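Local coordinates for 378aa long hypothetical citrate synthase (Sulfolobus tokodaii, PDB 1VGM), which is of unproven function but belongs to the citrate synthase family, with a mostly helical fold and a dimeric assembly, at residues A[46-54]-A[62-70]; A[75-84]-A[99-108]. One frame throughout, in Å; residues are numbered along the deposited sequence.

Interaction 1: residues A[46-54]-A[62-70]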
loop_
_atom_site.group_PDB
_atom_site.type_symbol
_atom_site.label_atom_id
_atom_site.label_comp_id
_atom_site.label_asym_id
_atom_site.label_seq_id
_atom_site.Cartn_x
_atom_site.Cartn_y
_atom_site.Cartn_z
ATOM N N GLU A 46 20.856 -11.559 -11.913
ATOM C CA GLU A 46 21.184 -12.416 -10.773
ATOM C C GLU A 46 22.383 -11.894 -9.974
ATOM O O GLU A 46 22.404 -11.972 -8.742
ATOM C CB GLU A 46 21.470 -13.852 -11.237
ATOM C CG GLU A 46 20.238 -14.614 -11.704
ATOM C CD GLU A 46 20.078 -14.615 -13.211
ATOM O OE1 GLU A 46 20.383 -13.578 -13.853
ATOM O OE2 GLU A 46 19.640 -15.653 -13.753
ATOM N N GLU A 47 23.386 -11.365 -10.664
ATOM C CA GLU A 47 24.521 -10.783 -9.964
ATOM C C GLU A 47 24.140 -9.493 -9.246
ATOM O O GLU A 47 24.607 -9.232 -8.136
ATOM C CB GLU A 47 25.668 -10.541 -10.939
ATOM C CG GLU A 47 26.324 -11.841 -11.399
ATOM C CD GLU A 47 27.276 -11.641 -12.564
ATOM O OE1 GLU A 47 28.506 -11.689 -12.358
ATOM O OE2 GLU A 47 26.784 -11.440 -13.688
ATOM N N LEU A 48 23.274 -8.698 -9.869
ATOM C CA LEU A 48 22.743 -7.495 -9.231
ATOM C C LEU A 48 21.839 -7.786 -8.035
ATOM O O LEU A 48 21.896 -7.086 -7.023
ATOM C CB LEU A 48 21.970 -6.642 -10.246
ATOM C CG LEU A 48 21.346 -5.362 -9.661
ATOM C CD1 LEU A 48 22.415 -4.527 -8.938
ATOM C CD2 LEU A 48 20.709 -4.543 -10.781
ATOM N N ILE A 49 21.012 -8.817 -8.143
ATOM C CA ILE A 49 20.265 -9.296 -6.988
ATOM C C ILE A 49 21.199 -9.491 -5.801
ATOM O O ILE A 49 20.924 -8.991 -4.708
ATOM C CB ILE A 49 19.550 -10.639 -7.276
ATOM C CG1 ILE A 49 18.435 -10.436 -8.296
ATOM C CG2 ILE A 49 18.965 -11.207 -5.990
ATOM C CD1 ILE A 49 17.824 -11.750 -8.786
ATOM N N HIS A 50 22.297 -10.215 -6.009
ATOM C CA HIS A 50 23.213 -10.522 -4.909
ATOM C C HIS A 50 23.919 -9.252 -4.435
ATOM O O HIS A 50 24.157 -9.065 -3.240
ATOM C CB HIS A 50 24.256 -11.560 -5.353
ATOM C CG HIS A 50 25.154 -12.024 -4.248
ATOM N ND1 HIS A 50 26.246 -11.298 -3.816
ATOM C CD2 HIS A 50 25.120 -13.140 -3.480
ATOM C CE1 HIS A 50 26.843 -11.948 -2.832
ATOM N NE2 HIS A 50 26.179 -13.069 -2.609
ATOM N N LEU A 51 24.257 -8.380 -5.378
ATOM C CA LEU A 51 24.901 -7.117 -5.038
ATOM C C LEU A 51 23.984 -6.282 -4.141
ATOM O O LEU A 51 24.390 -5.839 -3.056
ATOM C CB LEU A 51 25.242 -6.346 -6.318
ATOM C CG LEU A 51 25.890 -4.963 -6.226
ATOM C CD1 LEU A 51 27.226 -5.048 -5.492
ATOM C CD2 LEU A 51 26.079 -4.404 -7.640
ATOM N N MET A 52 22.745 -6.071 -4.586
ATOM C CA MET A 52 21.824 -5.205 -3.854
ATOM C C MET A 52 21.455 -5.771 -2.483
ATOM O O MET A 52 21.315 -5.019 -1.520
ATOM C CB MET A 52 20.542 -4.953 -4.661
ATOM C CG MET A 52 20.714 -4.056 -5.897
ATOM S SD MET A 52 21.612 -2.502 -5.614
ATOM C CE MET A 52 20.374 -1.310 -5.999
ATOM N N LEU A 53 21.288 -7.088 -2.386
ATOM C CA LEU A 53 20.765 -7.672 -1.153
ATOM C C LEU A 53 21.890 -7.998 -0.178
ATOM O O LEU A 53 21.780 -7.736 1.022
ATOM C CB LEU A 53 19.958 -8.936 -1.459
ATOM C CG LEU A 53 18.654 -8.719 -2.238
ATOM C CD1 LEU A 53 18.020 -10.072 -2.577
ATOM C CD2 LEU A 53 17.689 -7.877 -1.416
ATOM N N TYR A 54 22.977 -8.560 -0.701
ATOM C CA TYR A 54 24.077 -9.020 0.139
ATOM C C TYR A 54 25.230 -8.017 0.192
ATOM O O TYR A 54 26.036 -8.044 1.119
ATOM C CB TYR A 54 24.585 -10.382 -0.361
ATOM C CG TYR A 54 23.574 -11.505 -0.221
ATOM C CD1 TYR A 54 22.536 -11.647 -1.138
ATOM C CD2 TYR A 54 23.642 -12.413 0.841
ATOM C CE1 TYR A 54 21.587 -12.660 -1.007
ATOM C CE2 TYR A 54 22.690 -13.439 0.981
ATOM C CZ TYR A 54 21.669 -13.552 0.051
ATOM O OH TYR A 54 20.732 -14.560 0.173
ATOM N N GLN A 62 28.407 -18.218 -4.751
ATOM C CA GLN A 62 27.298 -17.376 -4.318
ATOM C C GLN A 62 26.286 -17.135 -5.436
ATOM O O GLN A 62 25.082 -17.155 -5.192
ATOM C CB GLN A 62 27.820 -16.037 -3.783
ATOM C CG GLN A 62 28.689 -16.189 -2.529
ATOM C CD GLN A 62 29.529 -14.957 -2.230
ATOM O OE1 GLN A 62 30.010 -14.283 -3.139
ATOM N NE2 GLN A 62 29.709 -14.664 -0.952
ATOM N N LEU A 63 26.767 -16.908 -6.657
ATOM C CA LEU A 63 25.872 -16.713 -7.800
ATOM C C LEU A 63 25.041 -17.966 -8.060
ATOM O O LEU A 63 23.858 -17.875 -8.373
ATOM C CB LEU A 63 26.672 -16.360 -9.056
ATOM C CG LEU A 63 25.924 -16.198 -10.388
ATOM C CD1 LEU A 63 24.792 -15.194 -10.259
ATOM C CD2 LEU A 63 26.902 -15.747 -11.456
ATOM N N ASN A 64 25.655 -19.137 -7.926
ATOM C CA ASN A 64 24.924 -20.387 -8.110
ATOM C C ASN A 64 23.876 -20.602 -7.021
ATOM O O ASN A 64 22.851 -21.247 -7.247
ATOM C CB ASN A 64 25.891 -21.573 -8.142
ATOM C CG ASN A 64 26.496 -21.791 -9.522
ATOM O OD1 ASN A 64 25.906 -21.413 -10.531
ATOM N ND2 ASN A 64 27.677 -22.403 -9.568
ATOM N N GLN A 65 24.125 -20.053 -5.842
ATOM C CA GLN A 65 23.131 -20.098 -4.788
ATOM C C GLN A 65 21.923 -19.213 -5.112
ATOM O O GLN A 65 20.785 -19.636 -4.924
ATOM C CB GLN A 65 23.775 -19.699 -3.454
ATOM C CG GLN A 65 24.720 -20.780 -2.926
ATOM C CD GLN A 65 25.501 -20.364 -1.693
ATOM O OE1 GLN A 65 26.077 -19.278 -1.639
ATOM N NE2 GLN A 65 25.532 -21.239 -0.697
ATOM N N ILE A 66 22.163 -18.004 -5.619
ATOM C CA ILE A 66 21.072 -17.153 -6.098
ATOM C C ILE A 66 20.211 -17.878 -7.126
ATOM O O ILE A 66 18.989 -17.918 -7.001
ATOM C CB ILE A 66 21.589 -15.857 -6.768
ATOM C CG1 ILE A 66 22.432 -15.048 -5.780
ATOM C CG2 ILE A 66 20.397 -15.015 -7.255
ATOM C CD1 ILE A 66 21.632 -14.492 -4.615
ATOM N N LYS A 67 20.851 -18.439 -8.150
ATOM C CA LYS A 67 20.128 -19.126 -9.218
ATOM C C LYS A 67 19.341 -20.328 -8.682
ATOM O O LYS A 67 18.226 -20.609 -9.134
ATOM C CB LYS A 67 21.112 -19.576 -10.311
ATOM C CG LYS A 67 21.874 -18.424 -10.965
ATOM C CD LYS A 67 22.859 -18.899 -12.030
ATOM C CE LYS A 67 23.351 -17.722 -12.872
ATOM N NZ LYS A 67 24.393 -18.090 -13.881
ATOM N N GLY A 68 19.923 -21.023 -7.710
ATOM C CA GLY A 68 19.238 -22.134 -7.073
ATOM C C GLY A 68 17.963 -21.747 -6.335
ATOM O O GLY A 68 16.954 -22.447 -6.414
ATOM N N ILE A 69 17.995 -20.636 -5.611
ATOM C CA ILE A 69 16.790 -20.164 -4.949
ATOM C C ILE A 69 15.741 -19.747 -5.977
ATOM O O ILE A 69 14.575 -20.124 -5.877
ATOM C CB ILE A 69 17.095 -18.969 -4.026
ATOM C CG1 ILE A 69 17.996 -19.430 -2.871
ATOM C CG2 ILE A 69 15.791 -18.376 -3.492
ATOM C CD1 ILE A 69 18.683 -18.283 -2.117
ATOM N N ILE A 70 16.165 -18.971 -6.964
ATOM C CA ILE A 70 15.265 -18.539 -8.021
ATOM C C ILE A 70 14.558 -19.737 -8.623
ATOM O O ILE A 70 13.326 -19.774 -8.692
ATOM C CB ILE A 70 16.030 -17.781 -9.140
ATOM C CG1 ILE A 70 16.454 -16.398 -8.630
ATOM C CG2 ILE A 70 15.150 -17.632 -10.372
ATOM C CD1 ILE A 70 17.488 -15.706 -9.489
#
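Glu46 and Ile66 are the two knobs of this contact, each lodged among four side chains of the facing helix. The aliphatic part of Glu46 enters a hole made by Leu63, Ile66, Lys67 and Ile70: its CB rests 3.7 Å from Leu63 CD1, and its CG lies 3.7 Å from Ile70 CD1, the two chains crossing at about a right angle. A bend at chi2 turns the carboxylate off this apolar floor, and OE2 is hydrogen-bonded by the backbone N of Tyr153. In return Ile66 fills a hole lined by Glu46, Ile49, His50 and Tyr54, with its CG2 3.9 Å from Glu46 O.

Apolar packing continues along the seam. Ile49 and Ile70 meet tip to tip through their CD1 atoms, and the CG of Glu47 leans on both methyls of Leu63. Helices 45-54 and 60-71 follow one another in the chain, joined by a short connection; their short segments run at 103° to each other with axes 9.4 Å apart, so the knobs gather round a single crossing of this mostly helical fold.

The aromatic side chains and Gln62 lie toward Tyr54. His50 has its CG anti to the backbone N (chi1 -175°), which brings the imidazole across to Gln62 and Ile66. Ile66 CD1 sits in the plane of that ring at its edge, 3.9 Å from His50 CD2, while Tyr54 CB lies over one ring face, displaced toward the rim. Gln62 CB comes within 3.6 Å of His50 NE2, and the Gln62 amide plane is turned 43° from the ring. A hydrogen bond from ND1 to Glu56 O restrains the imidazole's rotation. At the far end, Glu47 OE1 forms a salt bridge with Arg378 of the second subunit, whose Ile375 also packs on Leu63.

Interaction 2: residues A[75-84]-A[99-108]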
loop_
_atom_site.group_PDB
_atom_site.type_symbol
_atom_site.label_atom_id
_atom_site.label_comp_id
_atom_site.label_asym_id
_atom_site.label_seq_id
_atom_site.Cartn_x
_atom_site.Cartn_y
_atom_site.Cartn_z
ATOM N N GLU A 75 6.875 -21.414 -8.379
ATOM C CA GLU A 75 5.518 -21.828 -8.026
ATOM C C GLU A 75 4.802 -20.731 -7.241
ATOM O O GLU A 75 5.412 -20.057 -6.413
ATOM C CB GLU A 75 5.568 -23.100 -7.176
ATOM C CG GLU A 75 6.745 -23.126 -6.200
ATOM C CD GLU A 75 6.433 -23.860 -4.905
ATOM O OE1 GLU A 75 5.989 -25.030 -4.978
ATOM O OE2 GLU A 75 6.636 -23.269 -3.818
ATOM N N VAL A 76 3.507 -20.569 -7.488
ATOM C CA VAL A 76 2.661 -19.747 -6.624
ATOM C C VAL A 76 1.423 -20.529 -6.187
ATOM O O VAL A 76 1.051 -21.522 -6.816
ATOM C CB VAL A 76 2.180 -18.470 -7.354
ATOM C CG1 VAL A 76 3.357 -17.549 -7.636
ATOM C CG2 VAL A 76 1.475 -18.858 -8.647
ATOM N N PRO A 77 0.764 -20.088 -5.105
ATOM C CA PRO A 77 -0.481 -20.740 -4.682
ATOM C C PRO A 77 -1.460 -20.759 -5.841
ATOM O O PRO A 77 -1.463 -19.843 -6.670
ATOM C CB PRO A 77 -0.978 -19.864 -3.533
ATOM C CG PRO A 77 0.265 -19.200 -3.007
ATOM C CD PRO A 77 1.123 -18.965 -4.221
ATOM N N GLU A 78 -2.285 -21.799 -5.915
ATOM C CA GLU A 78 -3.187 -21.932 -7.048
ATOM C C GLU A 78 -4.256 -20.846 -6.984
ATOM O O GLU A 78 -4.854 -20.487 -8.003
ATOM C CB GLU A 78 -3.818 -23.333 -7.073
ATOM C CG GLU A 78 -4.731 -23.665 -5.909
ATOM C CD GLU A 78 -5.298 -25.074 -6.019
ATOM O OE1 GLU A 78 -6.347 -25.347 -5.397
ATOM O OE2 GLU A 78 -4.693 -25.906 -6.732
ATOM N N GLN A 79 -4.483 -20.306 -5.788
ATOM C CA GLN A 79 -5.415 -19.191 -5.644
ATOM C C GLN A 79 -5.009 -18.015 -6.515
ATOM O O GLN A 79 -5.863 -17.298 -7.030
ATOM C CB GLN A 79 -5.496 -18.726 -4.187
ATOM C CG GLN A 79 -6.418 -19.570 -3.325
ATOM C CD GLN A 79 -5.710 -20.776 -2.742
ATOM O OE1 GLN A 79 -4.547 -21.046 -3.060
ATOM N NE2 GLN A 79 -6.407 -21.512 -1.882
ATOM N N VAL A 80 -3.704 -17.817 -6.672
ATOM C CA VAL A 80 -3.193 -16.720 -7.489
ATOM C C VAL A 80 -3.670 -16.880 -8.922
ATOM O O VAL A 80 -4.210 -15.948 -9.523
ATOM C CB VAL A 80 -1.647 -16.692 -7.505
ATOM C CG1 VAL A 80 -1.158 -15.651 -8.510
ATOM C CG2 VAL A 80 -1.123 -16.385 -6.122
ATOM N N ILE A 81 -3.453 -18.069 -9.469
ATOM C CA ILE A 81 -3.830 -18.352 -10.845
ATOM C C ILE A 81 -5.346 -18.205 -10.974
ATOM O O ILE A 81 -5.846 -17.529 -11.868
ATOM C CB ILE A 81 -3.396 -19.786 -11.247
ATOM C CG1 ILE A 81 -1.881 -19.919 -11.096
ATOM C CG2 ILE A 81 -3.814 -20.090 -12.692
ATOM C CD1 ILE A 81 -1.077 -18.947 -11.959
ATOM N N SER A 82 -6.063 -18.835 -10.055
ATOM C CA SER A 82 -7.513 -18.843 -10.095
ATOM C C SER A 82 -8.064 -17.421 -10.146
ATOM O O SER A 82 -8.953 -17.116 -10.934
ATOM C CB SER A 82 -8.055 -19.572 -8.865
ATOM O OG SER A 82 -9.464 -19.473 -8.814
ATOM N N THR A 83 -7.527 -16.546 -9.305
ATOM C CA THR A 83 -8.030 -15.181 -9.217
ATOM C C THR A 83 -7.621 -14.319 -10.413
ATOM O O THR A 83 -8.446 -13.600 -10.976
ATOM C CB THR A 83 -7.539 -14.507 -7.927
ATOM O OG1 THR A 83 -8.123 -15.175 -6.804
ATOM C CG2 THR A 83 -7.924 -13.027 -7.909
ATOM N N ILE A 84 -6.349 -14.386 -10.794
ATOM C CA ILE A 84 -5.843 -13.642 -11.950
ATOM C C ILE A 84 -6.675 -13.953 -13.195
ATOM O O ILE A 84 -7.104 -13.052 -13.932
ATOM C CB ILE A 84 -4.355 -14.004 -12.223
ATOM C CG1 ILE A 84 -3.440 -13.151 -11.347
ATOM C CG2 ILE A 84 -4.012 -13.800 -13.689
ATOM C CD1 ILE A 84 -1.962 -13.512 -11.484
ATOM N N THR A 99 -3.252 -7.345 -6.529
ATOM C CA THR A 99 -4.142 -8.398 -6.049
ATOM C C THR A 99 -3.390 -9.704 -5.822
ATOM O O THR A 99 -3.537 -10.327 -4.777
ATOM C CB THR A 99 -5.289 -8.680 -7.045
ATOM O OG1 THR A 99 -6.020 -7.474 -7.295
ATOM C CG2 THR A 99 -6.234 -9.730 -6.467
ATOM N N ALA A 100 -2.595 -10.115 -6.807
ATOM C CA ALA A 100 -1.800 -11.335 -6.685
ATOM C C ALA A 100 -0.913 -11.290 -5.448
ATOM O O ALA A 100 -0.812 -12.275 -4.715
ATOM C CB ALA A 100 -0.944 -11.543 -7.939
ATOM N N PHE A 101 -0.270 -10.152 -5.207
ATOM C CA PHE A 101 0.639 -10.045 -4.069
ATOM C C PHE A 101 -0.098 -10.037 -2.734
ATOM O O PHE A 101 0.488 -10.364 -1.706
ATOM C CB PHE A 101 1.510 -8.790 -4.194
ATOM C CG PHE A 101 2.802 -9.034 -4.924
ATOM C CD1 PHE A 101 3.983 -9.252 -4.220
ATOM C CD2 PHE A 101 2.826 -9.093 -6.315
ATOM C CE1 PHE A 101 5.169 -9.537 -4.888
ATOM C CE2 PHE A 101 4.013 -9.380 -7.003
ATOM C CZ PHE A 101 5.186 -9.602 -6.288
ATOM N N GLY A 102 -1.378 -9.662 -2.766
ATOM C CA GLY A 102 -2.223 -9.756 -1.591
ATOM C C GLY A 102 -2.496 -11.202 -1.248
ATOM O O GLY A 102 -2.462 -11.592 -0.074
ATOM N N ILE A 103 -2.737 -12.010 -2.275
ATOM C CA ILE A 103 -2.888 -13.447 -2.083
ATOM C C ILE A 103 -1.615 -14.133 -1.568
ATOM O O ILE A 103 -1.694 -14.993 -0.690
ATOM C CB ILE A 103 -3.354 -14.123 -3.391
ATOM C CG1 ILE A 103 -4.790 -13.685 -3.696
ATOM C CG2 ILE A 103 -3.270 -15.642 -3.264
ATOM C CD1 ILE A 103 -5.274 -14.054 -5.078
ATOM N N LEU A 104 -0.451 -13.751 -2.092
ATOM C CA LEU A 104 0.810 -14.306 -1.602
ATOM C C LEU A 104 1.041 -13.943 -0.132
ATOM O O LEU A 104 1.427 -14.792 0.673
ATOM C CB LEU A 104 1.995 -13.809 -2.452
ATOM C CG LEU A 104 2.042 -14.208 -3.937
ATOM C CD1 LEU A 104 3.288 -13.641 -4.592
ATOM C CD2 LEU A 104 2.028 -15.716 -4.076
ATOM N N ALA A 105 0.797 -12.684 0.219
ATOM C CA ALA A 105 0.888 -12.241 1.609
ATOM C C ALA A 105 -0.037 -13.039 2.526
ATOM O O ALA A 105 0.347 -13.396 3.637
ATOM C CB ALA A 105 0.560 -10.749 1.713
ATOM N N SER A 106 -1.253 -13.316 2.069
ATOM C CA SER A 106 -2.212 -14.066 2.875
ATOM C C SER A 106 -1.780 -15.513 3.107
ATOM O O SER A 106 -1.962 -16.064 4.199
ATOM C CB SER A 106 -3.592 -14.050 2.209
ATOM O OG SER A 106 -4.218 -12.789 2.361
ATOM N N ILE A 107 -1.215 -16.131 2.078
ATOM C CA ILE A 107 -0.978 -17.564 2.118
ATOM C C ILE A 107 0.402 -17.888 2.671
ATOM O O ILE A 107 0.540 -18.782 3.505
ATOM C CB ILE A 107 -1.152 -18.191 0.723
ATOM C CG1 ILE A 107 -2.620 -18.080 0.301
ATOM C CG2 ILE A 107 -0.721 -19.663 0.742
ATOM C CD1 ILE A 107 -2.923 -18.641 -1.058
ATOM N N TYR A 108 1.421 -17.153 2.229
ATOM C CA TYR A 108 2.766 -17.303 2.795
ATOM C C TYR A 108 2.945 -16.568 4.124
ATOM O O TYR A 108 3.555 -17.092 5.055
ATOM C CB TYR A 108 3.821 -16.816 1.800
ATOM C CG TYR A 108 3.880 -17.609 0.508
ATOM C CD1 TYR A 108 3.879 -16.963 -0.728
ATOM C CD2 TYR A 108 3.964 -18.999 0.524
ATOM C CE1 TYR A 108 3.964 -17.682 -1.915
ATOM C CE2 TYR A 108 4.048 -19.727 -0.660
ATOM C CZ TYR A 108 4.050 -19.061 -1.874
ATOM O OH TYR A 108 4.160 -19.773 -3.046
HETATM O O HOH W 1 3.826 -22.514 -3.100
#
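An antiparallel helix pair, with the loop leading into its first helix, makes this contact: segments 78-84 and 99-108 run at 154° to each other, their axes 9.2 Å apart. Pro77, just ahead of helix 78-84, is wedged among three side chains. Its CD is pressed to 3.4 Å from Leu104 CD2 and its CB to 3.4 Å from Ile107 CD1, both tighter than usual for carbons, while Tyr108 OH also approaches CD. One helical turn on, Val80 directs CG1 to Ala100 CB and CG2 to Ile103 CG2 (3.7 Å), a division set by CG1 lying anti to the backbone N (chi1 173°). Thr83 and Ile103 meet tip to tip, Ile103 CD1 lying 3.5 Å from Thr83 OG1. At the Tyr108 end a water in the plane of the Tyr108 ring joins Tyr108 OH (2.8 Å) to Glu75 OE2 (3.0 Å, weak). Lys127 ties the same corner, hydrogen-bonded to Glu75 O and weakly to Tyr108 OH. The pair also belongs to the dimer interface: Thr83 OG1 is hydrogen-bonded to Thr83 OG1 of the second subunit, Gln79 NE2 donates to Ser86 O of that subunit, and Ile103 packs on its Thr99. Within the chain, helix 117-139 packs on Ile84, Ala100 and Leu104, and helix 203-214 lies against Leu104 and Ala105.

Interaction 1 is complete before the chain reaches the first segment of interaction 2, and helix 60-71 of the first is followed directly by helix 78-84 of the second. Their centres are about 24 Å apart and their nearest atoms about 7 Å, so they do not touch. Helix 117-139 connects them, packing on Tyr54, Ile69 and Ile70 at interaction 1 and on Ile84, Ala100 and Leu104 at interaction 2. Both also reach the second subunit, by different means: 46-54/62-70 meets its C-terminal residues, whereas 75-84/99-108 meets residues of the same part of the partner chain, around its helices 78-84 and 93-108. Two separate helix pairs thus take part in dimer contacts.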